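PDB 7OSK: arabinogalactan endo-1,4-beta-galactosidase from Ignisphaera aggregans, which probably hydrolyses internal beta-1,4-galactosidic linkages of galactans and arabinogalactans, and is represented here by its calcium-binding GH53 catalytic domain. Local coordinates for residues Met270-Phe273 against Arg274-Val277. Residues are numbered along the deposited sequence; the frame is centred on the assembly and turned at random.
Sequences MDDF and RNLV
Phe-273 and Val-277, one helical turn apart, meet in a CH-pi contact in the first two turns of helix 270-283, which follows the sixth strand (257-261) of the TIM barrel and belongs to its outer helical layer. Methyl CG2 of Val-277 lies 4.0 Å from the centroid of the Phe-273 ring, over one face but offset toward the rim. With CG anti to the backbone N (chi1 178°), the ring is carried along the buried side of the helix, where it also meets Phe-262 and Leu-334.

These two turns illustrate an amphipathic helix: Phe-273, Leu-276 and Val-277 are buried, while Asp-271 and Asn-275 are exposed. The extended chain of Arg-274 passes Met-270, whose CG sits at the guanidinium edge, 4.1 Å from NH1. NE and NH2 of the same group form salt bridges with Glu-341 and Glu-340 of helix 324-342, respectively, tying two neighbouring barrel helices together. The carboxylate of Asp-271 meets the aliphatic part of Arg-274, OD1 lying 4.1 Å from CD; its plane is turned 60° from the guanidinium, and OD1 remains 5.2 Å from NE. OD2 of Asp-272 accepts a hydrogen bond from Thr-269 N. Beneath run the i to i+4 backbone bonds; in one, Val-277 N reaches O of Phe-273 at 3.2 Å.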
loop_
_atom_site.group_PDB
_atom_site.type_symbol
_atom_site.label_atom_id
_atom_site.label_comp_id
_atom_site.label_asym_id
_atom_site.label_seq_id
_atom_site.Cartn_x
_atom_site.Cartn_y
_atom_site.Cartn_z
ATOM N N MET A 270 8.426 7.558 -16.032
ATOM C CA MET A 270 7.054 7.216 -16.383
ATOM C C MET A 270 7.038 6.223 -17.541
ATOM O O MET A 270 6.154 5.369 -17.627
ATOM C CB MET A 270 6.267 8.475 -16.754
ATOM C CG MET A 270 4.759 8.276 -16.793
ATOM S SD MET A 270 4.062 7.829 -15.189
ATOM C CE MET A 270 4.519 9.253 -14.200
ATOM N N ASP A 271 8.024 6.343 -18.427
ATOM C CA ASP A 271 8.156 5.432 -19.558
ATOM C C ASP A 271 8.556 4.036 -19.093
ATOM O O ASP A 271 8.103 3.037 -19.649
ATOM C CB ASP A 271 9.181 5.964 -20.560
ATOM C CG ASP A 271 8.541 6.735 -21.698
ATOM O OD1 ASP A 271 7.575 6.221 -22.301
ATOM O OD2 ASP A 271 9.003 7.857 -21.989
ATOM N N ASP A 272 9.412 3.972 -18.078
ATOM C CA ASP A 272 9.811 2.693 -17.501
ATOM C C ASP A 272 8.599 1.989 -16.898
ATOM O O ASP A 272 8.519 0.759 -16.896
ATOM C CB ASP A 272 10.893 2.890 -16.436
ATOM C CG ASP A 272 12.173 3.476 -17.003
ATOM O OD1 ASP A 272 12.503 3.176 -18.170
ATOM O OD2 ASP A 272 12.851 4.236 -16.281
ATOM N N PHE A 273 7.657 2.778 -16.389
ATOM C CA PHE A 273 6.421 2.233 -15.844
ATOM C C PHE A 273 5.514 1.742 -16.969
ATOM O O PHE A 273 4.873 0.701 -16.848
ATOM C CB PHE A 273 5.697 3.279 -14.994
ATOM C CG PHE A 273 4.386 2.801 -14.429
ATOM C CD1 PHE A 273 4.355 1.938 -13.346
ATOM C CD2 PHE A 273 3.185 3.216 -14.981
ATOM C CE1 PHE A 273 3.154 1.497 -12.825
ATOM C CE2 PHE A 273 1.979 2.778 -14.464
ATOM C CZ PHE A 273 1.964 1.918 -13.386
ATOM N N ARG A 274 5.473 2.493 -18.065
ATOM C CA ARG A 274 4.668 2.122 -19.225
ATOM C C ARG A 274 5.107 0.785 -19.810
ATOM O O ARG A 274 4.277 -0.035 -20.198
ATOM C CB ARG A 274 4.754 3.199 -20.306
ATOM C CG ARG A 274 3.616 4.201 -20.281
ATOM C CD ARG A 274 3.683 5.143 -21.472
ATOM N NE ARG A 274 2.393 5.771 -21.741
ATOM C CZ ARG A 274 1.955 6.881 -21.155
ATOM N NH1 ARG A 274 2.698 7.509 -20.251
ATOM N NH2 ARG A 274 0.764 7.366 -21.474
ATOM N N ASN A 275 6.416 0.576 -19.876
ATOM C CA ASN A 275 6.964 -0.645 -20.451
ATOM C C ASN A 275 6.598 -1.868 -19.622
ATOM O O ASN A 275 6.368 -2.947 -20.168
ATOM C CB ASN A 275 8.485 -0.540 -20.580
ATOM C CG ASN A 275 8.916 0.608 -21.470
ATOM O OD1 ASN A 275 8.266 0.914 -22.472
ATOM N ND2 ASN A 275 10.019 1.252 -21.108
ATOM N N LEU A 276 6.545 -1.698 -18.306
ATOM C CA LEU A 276 6.177 -2.794 -17.419
ATOM C C LEU A 276 4.723 -3.193 -17.625
ATOM O O LEU A 276 4.405 -4.377 -17.732
ATOM C CB LEU A 276 6.401 -2.416 -15.954
ATOM C CG LEU A 276 6.003 -3.506 -14.951
ATOM C CD1 LEU A 276 6.894 -4.735 -15.108
ATOM C CD2 LEU A 276 6.046 -2.985 -13.533
ATOM N N VAL A 277 3.842 -2.200 -17.670
ATOM C CA VAL A 277 2.411 -2.455 -17.764
ATOM C C VAL A 277 2.078 -3.242 -19.029
ATOM O O VAL A 277 1.436 -4.289 -18.957
ATOM C CB VAL A 277 1.601 -1.138 -17.743
ATOM C CG1 VAL A 277 0.116 -1.409 -17.983
ATOM C CG2 VAL A 277 1.791 -0.416 -16.415
#